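Local structure of PmoF1 (Methylocystis sp. ATCC 49242, 6P1E) at residues B[7-19]-B[28-41]. The protein binds copper through a PCuAC domain, here as a dimer with copper(II), and probably serves as a copper chaperone in a methane-oxidizing bacterium. Residues are numbered along the deposited sequence; the frame is centred on the assembly and turned at random. Where two conformers were deposited one is given.
Sequences VGKLKVEHPWLRA and SFYAFIHNNGDTPD. With CU (copper (II) ion), chain F; CU (copper (II) ion), chain E.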
ATOM      1  N   VAL B   7       0.623  14.602 -11.018  1.00 14.56           N
ATOM      2  CA  VAL B   7       0.640  16.057 -10.906  1.00 13.88           C
ATOM      3  C   VAL B   7       2.086  16.536 -11.031  1.00 13.41           C
ATOM      4  O   VAL B   7       2.968  16.099 -10.290  1.00 12.59           O
ATOM      5  CB  VAL B   7      -0.007  16.536  -9.580  1.00 35.93           C
ATOM      6  CG1 VAL B   7       0.713  15.961  -8.359  1.00 30.41           C
ATOM      7  CG2 VAL B   7      -0.055  18.059  -9.526  1.00 48.28           C
ATOM      8  N   GLY B   8       2.327  17.421 -11.992  1.00 19.88           N
ATOM      9  CA  GLY B   8       3.687  17.776 -12.351  1.00 19.69           C
ATOM     10  C   GLY B   8       4.461  16.509 -12.671  1.00 18.18           C
ATOM     11  O   GLY B   8       3.991  15.667 -13.439  1.00 19.86           O
ATOM     12  N   LYS B   9       5.634  16.364 -12.064  1.00 17.82           N
ATOM     13  CA  LYS B   9       6.451  15.166 -12.242  1.00 18.19           C
ATOM     14  C   LYS B   9       6.298  14.208 -11.065  1.00 17.80           C
ATOM     15  O   LYS B   9       7.107  13.297 -10.886  1.00 15.81           O
ATOM     16  CB  LYS B   9       7.918  15.545 -12.434  1.00 20.49           C
ATOM     17  CG  LYS B   9       8.168  16.325 -13.712  1.00 23.83           C
ATOM     18  CD  LYS B   9       9.649  16.497 -13.988  1.00 38.40           C
ATOM     19  CE  LYS B   9       9.886  17.313 -15.249  1.00 59.72           C
ATOM     20  NZ  LYS B   9       9.219  16.720 -16.443  1.00 71.61           N
ATOM     21  N   LEU B  10       5.261  14.428 -10.260  1.00 13.43           N
ATOM     22  CA  LEU B  10       4.918  13.518  -9.173  1.00 11.27           C
ATOM     23  C   LEU B  10       3.876  12.506  -9.626  1.00 10.69           C
ATOM     24  O   LEU B  10       3.043  12.795 -10.486  1.00 11.56           O
ATOM     25  CB  LEU B  10       4.380  14.277  -7.955  1.00 13.40           C
ATOM     26  CG  LEU B  10       5.183  15.478  -7.456  1.00 20.40           C
ATOM     27  CD1 LEU B  10       4.501  16.086  -6.237  1.00 14.89           C
ATOM     28  CD2 LEU B  10       6.607  15.076  -7.131  1.00 15.59           C
ATOM     29  N   LYS B  11       3.924  11.320  -9.034  1.00  9.61           N
ATOM     30  CA  LYS B  11       2.881  10.324  -9.234  1.00  9.51           C
ATOM     31  C   LYS B  11       2.402   9.863  -7.874  1.00 10.54           C
ATOM     32  O   LYS B  11       3.202   9.450  -7.035  1.00 10.07           O
ATOM     33  CB  LYS B  11       3.384   9.137 -10.057  1.00 16.15           C
ATOM     34  CG  LYS B  11       3.849   9.499 -11.456  1.00 36.00           C
ATOM     35  CD  LYS B  11       3.852   8.282 -12.368  1.00 53.14           C
ATOM     36  CE  LYS B  11       4.335   8.637 -13.765  1.00 59.04           C
ATOM     37  NZ  LYS B  11       4.484   7.440 -14.640  1.00 68.68           N
ATOM     38  N   VAL B  12       1.094   9.942  -7.664  1.00  6.97           N
ATOM     39  CA  VAL B  12       0.479   9.445  -6.445  1.00  6.08           C
ATOM     40  C   VAL B  12      -0.174   8.126  -6.803  1.00  6.82           C
ATOM     41  O   VAL B  12      -1.150   8.089  -7.551  1.00  8.95           O
ATOM     42  CB  VAL B  12      -0.563  10.428  -5.881  1.00  9.02           C
ATOM     43  CG1 VAL B  12      -1.218   9.864  -4.625  1.00  9.72           C
ATOM     44  CG2 VAL B  12       0.084  11.776  -5.594  1.00 12.66           C
ATOM     45  N   GLU B  13       0.348   7.046  -6.234  1.00  6.54           N
ATOM     46  CA  GLU B  13      -0.063   5.715  -6.636  1.00  7.05           C
ATOM     47  C   GLU B  13      -0.848   5.033  -5.527  1.00  5.17           C
ATOM     48  O   GLU B  13      -0.485   5.073  -4.353  1.00  7.08           O
ATOM     49  CB  GLU B  13       1.162   4.886  -7.039  1.00  9.61           C
ATOM     50  CG  GLU B  13       1.916   5.500  -8.216  1.00  9.67           C
ATOM     51  CD  GLU B  13       3.098   4.671  -8.685  1.00 30.81           C
ATOM     52  OE1 GLU B  13       3.263   3.537  -8.200  1.00 17.80           O
ATOM     53  OE2 GLU B  13       3.864   5.156  -9.545  1.00 19.75           O
ATOM     54  N   HIS B  14      -1.957   4.439  -5.948  1.00  5.57           N
ATOM     55  CA  HIS B  14      -2.841   3.656  -5.101  1.00  7.54           C
ATOM     56  C   HIS B  14      -3.120   4.299  -3.745  1.00  5.39           C
ATOM     57  O   HIS B  14      -2.886   3.695  -2.695  1.00  5.58           O
ATOM     58  CB  HIS B  14      -2.293   2.254  -4.905  1.00  5.89           C
ATOM     59  CG  HIS B  14      -3.354   1.275  -4.538  1.00  7.41           C
ATOM     60  ND1 HIS B  14      -3.900   1.221  -3.276  1.00 11.74           N
ATOM     61  CD2 HIS B  14      -4.023   0.364  -5.281  1.00  8.39           C
ATOM     62  CE1 HIS B  14      -4.838   0.295  -3.248  1.00  9.00           C
ATOM     63  NE2 HIS B  14      -4.932  -0.242  -4.453  1.00  8.89           N
ATOM     64  N   PRO B  15      -3.624   5.538  -3.759  1.00  5.90           N
ATOM     65  CA  PRO B  15      -4.060   6.157  -2.507  1.00  6.92           C
ATOM     66  C   PRO B  15      -5.164   5.347  -1.847  1.00  7.81           C
ATOM     67  O   PRO B  15      -6.089   4.894  -2.524  1.00  8.00           O
ATOM     68  CB  PRO B  15      -4.575   7.527  -2.951  1.00  7.26           C
ATOM     69  CG  PRO B  15      -4.996   7.320  -4.365  1.00  9.22           C
ATOM     70  CD  PRO B  15      -4.021   6.331  -4.935  1.00  8.04           C
ATOM     71  N   TRP B  16      -5.063   5.159  -0.540  1.00  6.98           N
ATOM     72  CA  TRP B  16      -6.058   4.393   0.189  1.00  8.19           C
ATOM     73  C   TRP B  16      -6.104   4.821   1.641  1.00  9.42           C
ATOM     74  O   TRP B  16      -5.220   5.520   2.123  1.00 10.02           O
ATOM     75  CB  TRP B  16      -5.782   2.890   0.095  1.00  8.04           C
ATOM     76  CG  TRP B  16      -4.523   2.413   0.777  1.00  7.57           C
ATOM     77  CD1 TRP B  16      -3.236   2.620   0.373  1.00  6.68           C
ATOM     78  CD2 TRP B  16      -4.443   1.617   1.967  1.00  8.80           C
ATOM     79  NE1 TRP B  16      -2.361   2.014   1.242  1.00  7.55           N
ATOM     80  CE2 TRP B  16      -3.078   1.388   2.232  1.00  8.44           C
ATOM     81  CE3 TRP B  16      -5.394   1.080   2.841  1.00 10.64           C
ATOM     82  CZ2 TRP B  16      -2.639   0.653   3.328  1.00  9.88           C
ATOM     83  CZ3 TRP B  16      -4.958   0.349   3.928  1.00 11.98           C
ATOM     84  CH2 TRP B  16      -3.594   0.141   4.162  1.00 11.61           C
ATOM     85  N   LEU B  17      -7.148   4.403   2.338  1.00 11.36           N
ATOM     86  CA  LEU B  17      -7.234   4.695   3.756  1.00 14.43           C
ATOM     87  C   LEU B  17      -7.867   3.555   4.515  1.00 19.05           C
ATOM     88  O   LEU B  17      -8.653   2.779   3.968  1.00 15.57           O
ATOM     89  CB  LEU B  17      -8.022   5.980   3.992  1.00 21.25           C
ATOM     90  CG  LEU B  17      -9.460   5.995   3.481  1.00 17.61           C
ATOM     91  CD1 LEU B  17     -10.429   6.151   4.643  1.00 33.96           C
ATOM     92  CD2 LEU B  17      -9.640   7.113   2.468  1.00 39.20           C
ATOM     93  N   ARG B  18      -7.502   3.465   5.787  1.00 16.91           N
ATOM     94  CA  ARG B  18      -8.108   2.510   6.689  1.00 21.36           C
ATOM     95  C   ARG B  18      -9.201   3.225   7.461  1.00 30.23           C
ATOM     96  O   ARG B  18      -8.931   4.179   8.192  1.00 24.18           O
ATOM     97  CB  ARG B  18      -7.067   1.917   7.633  1.00 27.54           C
ATOM     98  CG  ARG B  18      -7.606   0.825   8.534  1.00 40.86           C
ATOM     99  CD  ARG B  18      -6.525  -0.189   8.840  1.00 58.35           C
ATOM    100  NE  ARG B  18      -6.227  -1.025   7.679  1.00 55.22           N
ATOM    101  CZ  ARG B  18      -5.043  -1.576   7.427  1.00 42.63           C
ATOM    102  NH1 ARG B  18      -4.019  -1.376   8.248  1.00 50.70           N
ATOM    103  NH2 ARG B  18      -4.878  -2.323   6.344  1.00 42.34           N
ATOM    104  N   ALA B  19     -10.435   2.769   7.274  1.00 37.24           N
ATOM    105  CA  ALA B  19     -11.597   3.418   7.865  1.00 38.04           C
ATOM    106  C   ALA B  19     -11.509   3.391   9.385  1.00 41.36           C
ATOM    107  O   ALA B  19     -10.795   2.562   9.951  1.00 39.32           O
ATOM    108  CB  ALA B  19     -12.872   2.743   7.395  1.00 39.91           C
ATOM    109  N   SER B  28      -6.898   6.750   8.732  1.00 15.14           N
ATOM    110  CA  SER B  28      -5.511   6.944   8.331  1.00 14.72           C
ATOM    111  C   SER B  28      -5.390   6.817   6.823  1.00 16.56           C
ATOM    112  O   SER B  28      -5.869   5.842   6.252  1.00 15.11           O
ATOM    113  CB  SER B  28      -4.609   5.918   9.021  1.00 16.72           C
ATOM    114  OG  SER B  28      -4.659   6.064  10.429  1.00 19.91           O
ATOM    115  N   PHE B  29      -4.728   7.783   6.190  1.00 12.58           N
ATOM    116  CA  PHE B  29      -4.591   7.810   4.736  1.00 14.78           C
ATOM    117  C   PHE B  29      -3.174   7.444   4.332  1.00 11.18           C
ATOM    118  O   PHE B  29      -2.201   7.915   4.927  1.00 11.25           O
ATOM    119  CB  PHE B  29      -4.957   9.189   4.177  1.00 12.07           C
ATOM    120  CG  PHE B  29      -4.554   9.390   2.738  1.00 12.74           C
ATOM    121  CD1 PHE B  29      -5.374   8.966   1.708  1.00 12.47           C
ATOM    122  CD2 PHE B  29      -3.352  10.009   2.420  1.00 12.80           C
ATOM    123  CE1 PHE B  29      -5.007   9.153   0.387  1.00 13.68           C
ATOM    124  CE2 PHE B  29      -2.980  10.197   1.102  1.00 12.72           C
ATOM    125  CZ  PHE B  29      -3.811   9.770   0.085  1.00 11.11           C
ATOM    126  N   TYR B  30      -3.088   6.619   3.292  1.00 10.04           N
ATOM    127  CA  TYR B  30      -1.848   6.005   2.847  1.00  9.46           C
ATOM    128  C   TYR B  30      -1.739   6.115   1.335  1.00 10.12           C
ATOM    129  O   TYR B  30      -2.744   6.227   0.638  1.00  8.73           O
ATOM    130  CB  TYR B  30      -1.800   4.536   3.267  1.00  9.43           C
ATOM    131  CG  TYR B  30      -1.995   4.297   4.747  1.00 10.25           C
ATOM    132  CD1 TYR B  30      -1.072   4.758   5.675  1.00 12.61           C
ATOM    133  CD2 TYR B  30      -3.091   3.586   5.213  1.00 11.17           C
ATOM    134  CE1 TYR B  30      -1.246   4.532   7.024  1.00 13.41           C
ATOM    135  CE2 TYR B  30      -3.272   3.354   6.559  1.00 11.65           C
ATOM    136  CZ  TYR B  30      -2.346   3.828   7.461  1.00 14.27           C
ATOM    137  OH  TYR B  30      -2.527   3.598   8.807  1.00 15.75           O
ATOM    138  N   ALA B  31      -0.511   6.079   0.831  1.00  8.75           N
ATOM    139  CA  ALA B  31      -0.260   6.199  -0.599  1.00  9.95           C
ATOM    140  C   ALA B  31       1.211   5.965  -0.880  1.00  8.94           C
ATOM    141  O   ALA B  31       2.022   5.894   0.041  1.00  9.39           O
ATOM    142  CB  ALA B  31      -0.684   7.562  -1.119  1.00  8.25           C
ATOM    143  N   PHE B  32       1.534   5.803  -2.156  1.00  7.56           N
ATOM    144  CA  PHE B  32       2.914   5.768  -2.605  1.00  7.65           C
ATOM    145  C   PHE B  32       3.145   6.978  -3.492  1.00  7.96           C
ATOM    146  O   PHE B  32       2.482   7.133  -4.516  1.00 10.15           O
ATOM    147  CB  PHE B  32       3.205   4.467  -3.350  1.00  8.70           C
ATOM    148  CG  PHE B  32       2.754   3.240  -2.613  1.00  9.32           C
ATOM    149  CD1 PHE B  32       3.623   2.557  -1.787  1.00 10.35           C
ATOM    150  CD2 PHE B  32       1.454   2.780  -2.733  1.00  8.54           C
ATOM    151  CE1 PHE B  32       3.212   1.428  -1.104  1.00  9.24           C
ATOM    152  CE2 PHE B  32       1.037   1.655  -2.052  1.00 12.04           C
ATOM    153  CZ  PHE B  32       1.917   0.980  -1.235  1.00  9.26           C
ATOM    154  N   ILE B  33       4.089   7.830  -3.110  1.00  8.24           N
ATOM    155  CA  ILE B  33       4.326   9.055  -3.860  1.00 10.08           C
ATOM    156  C   ILE B  33       5.711   9.003  -4.477  1.00 11.27           C
ATOM    157  O   ILE B  33       6.721   8.925  -3.779  1.00 11.90           O
ATOM    158  CB  ILE B  33       4.174  10.303  -2.972  1.00 11.44           C
ATOM    159  CG1 ILE B  33       2.797  10.291  -2.297  1.00 12.29           C
ATOM    160  CG2 ILE B  33       4.338  11.572  -3.802  1.00 10.86           C
ATOM    161  CD1 ILE B  33       2.582  11.396  -1.278  1.00 16.12           C
ATOM    162  N   HIS B  34       5.729   9.047  -5.806  1.00  8.98           N
ATOM    163  CA  HIS B  34       6.952   8.992  -6.590  1.00  9.16           C
ATOM    164  C   HIS B  34       7.274  10.383  -7.105  1.00 13.41           C
ATOM    165  O   HIS B  34       6.437  11.018  -7.748  1.00 12.04           O
ATOM    166  CB  HIS B  34       6.802   8.022  -7.764  1.00 10.33           C
ATOM    167  CG  HIS B  34       6.589   6.597  -7.356  1.00  8.68           C
ATOM    168  ND1 HIS B  34       7.520   5.612  -7.594  1.00 15.73           N
ATOM    169  CD2 HIS B  34       5.554   5.994  -6.725  1.00 14.50           C
ATOM    170  CE1 HIS B  34       7.071   4.460  -7.128  1.00 14.15           C
ATOM    171  NE2 HIS B  34       5.879   4.666  -6.598  1.00  9.45           N
ATOM    172  N   ASN B  35       8.481  10.855  -6.818  1.00 10.67           N
ATOM    173  CA  ASN B  35       8.965  12.096  -7.400  1.00 11.52           C
ATOM    174  C   ASN B  35       9.920  11.774  -8.540  1.00 11.91           C
ATOM    175  O   ASN B  35      11.077  11.414  -8.315  1.00 12.49           O
ATOM    176  CB  ASN B  35       9.658  12.966  -6.351  1.00 14.00           C
ATOM    177  CG  ASN B  35      10.027  14.337  -6.887  1.00 15.80           C
ATOM    178  OD1 ASN B  35       9.906  14.602  -8.086  1.00 13.70           O
ATOM    179  ND2 ASN B  35      10.495  15.212  -6.005  1.00 14.70           N
ATOM    180  N   ASN B  36       9.415  11.889  -9.763  1.00 11.77           N
ATOM    181  CA  ASN B  36      10.185  11.564 -10.956  1.00 13.38           C
ATOM    182  C   ASN B  36      10.887  12.794 -11.527  1.00 16.56           C
ATOM    183  O   ASN B  36      11.444  12.745 -12.628  1.00 17.70           O
ATOM    184  CB  ASN B  36       9.275  10.946 -12.020  1.00 16.54           C
ATOM    185  CG  ASN B  36       8.684   9.618 -11.583  1.00 42.69           C
ATOM    186  OD1 ASN B  36       9.345   8.819 -10.919  1.00 22.85           O
ATOM    187  ND2 ASN B  36       7.430   9.379 -11.952  1.00 51.52           N
ATOM    188  N   GLY B  37      10.866  13.894 -10.775  1.00 13.98           N
ATOM    189  CA  GLY B  37      11.503  15.125 -11.208  1.00 16.38           C
ATOM    190  C   GLY B  37      12.878  15.286 -10.588  1.00 21.72           C
ATOM    191  O   GLY B  37      13.266  14.500  -9.723  1.00 16.07           O
ATOM    192  N   ASP B  38      13.603  16.316 -11.017  1.00 18.04           N
ATOM    193  CA  ASP B  38      14.965  16.571 -10.552  0.55 19.24           C
ATOM    194  C   ASP B  38      15.000  17.610  -9.434  1.00 23.58           C
ATOM    195  O   ASP B  38      16.075  18.015  -8.987  1.00 23.19           O
ATOM    196  CB  ASP B  38      15.841  17.039 -11.719  0.55 20.61           C
ATOM    197  CG  ASP B  38      16.310  15.893 -12.598  0.55 45.99           C
ATOM    198  OD1 ASP B  38      16.767  14.866 -12.052  0.55 47.14           O
ATOM    199  OD2 ASP B  38      16.229  16.022 -13.838  0.55 51.68           O
ATOM    200  N   THR B  39      13.822  18.053  -9.002  1.00 20.21           N
ATOM    201  CA  THR B  39      13.704  19.030  -7.922  1.00 20.99           C
ATOM    202  C   THR B  39      12.834  18.474  -6.796  1.00 19.32           C
ATOM    203  O   THR B  39      11.918  17.690  -7.046  1.00 17.77           O
ATOM    204  CB  THR B  39      13.108  20.358  -8.422  1.00 37.31           C
ATOM    205  OG1 THR B  39      11.820  20.123  -9.004  1.00 43.53           O
ATOM    206  CG2 THR B  39      14.026  20.989  -9.455  1.00 35.49           C
ATOM    207  N   PRO B  40      13.121  18.870  -5.546  1.00 20.20           N
ATOM    208  CA  PRO B  40      12.328  18.361  -4.424  1.00 19.30           C
ATOM    209  C   PRO B  40      10.936  18.976  -4.368  1.00 18.93           C
ATOM    210  O   PRO B  40      10.707  20.040  -4.947  1.00 19.88           O
ATOM    211  CB  PRO B  40      13.151  18.773  -3.202  1.00 21.61           C
ATOM    212  CG  PRO B  40      13.860  20.003  -3.639  1.00 24.59           C
ATOM    213  CD  PRO B  40      14.165  19.809  -5.099  1.00 24.43           C
ATOM    214  N   ASP B  41      10.024  18.306  -3.673  1.00 17.80           N
ATOM    215  CA  ASP B  41       8.698  18.849  -3.406  1.00 17.70           C
ATOM    216  C   ASP B  41       8.271  18.402  -2.013  1.00 17.46           C
ATOM    217  O   ASP B  41       9.018  17.707  -1.323  1.00 17.43           O
ATOM    218  CB  ASP B  41       7.689  18.387  -4.464  1.00 16.43           C
ATOM    219  CG  ASP B  41       6.555  19.384  -4.672  1.00 20.24           C
ATOM    220  OD1 ASP B  41       6.244  20.155  -3.737  1.00 18.19           O
ATOM    221  OD2 ASP B  41       5.970  19.399  -5.777  1.00 17.74           O
TER
HETATM  222 CU    CU F 201       4.869   3.079  -5.951  1.00 14.12          CU
HETATM  223 CU    CU E 203      -6.475  -1.541  -4.712  1.00 17.30          CU
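K11 with H34 and W16 with Y30 are hydrogen-bonded pairs of a buried antiparallel beta hairpin, strands 10-18 and 27-35 of the PCu(A)C domain. A beta bulge between E13 and W16 shifts the register by one residue and accompanies the corner at H14. Bonds flanking it are straight: H34 N to K11 O before it and W16 N to Y30 O after it are both 2.8 Å at 172°. On the face bearing E13 and H34, the imidazole binds copper through NE2 at 2.0 Å. The E13 carboxylate stacks over that ring, planes 17° apart, with OE1 2.8 Å from the copper. With CG anti to the backbone nitrogen (chi1 -157°), the H14 imidazole leads off from strand 28-35, and its NE2 binds the other copper. Further along, Y30 CB sits over the pyrrole face of W16, 3.6 Å from its centroid, while Y30 CD2 lies 3.5 Å from W16 CZ2. Replacing W16 by an alanine is likely to open a gap beside Y30 CB and CD2 and lose the packing on T78 of the second subunit. Each copper is shared by H34 of one subunit and H14 of the other, consistent with copper binding and dimer formation being linked, with the nearby carboxylate probably offsetting part of the copper charge.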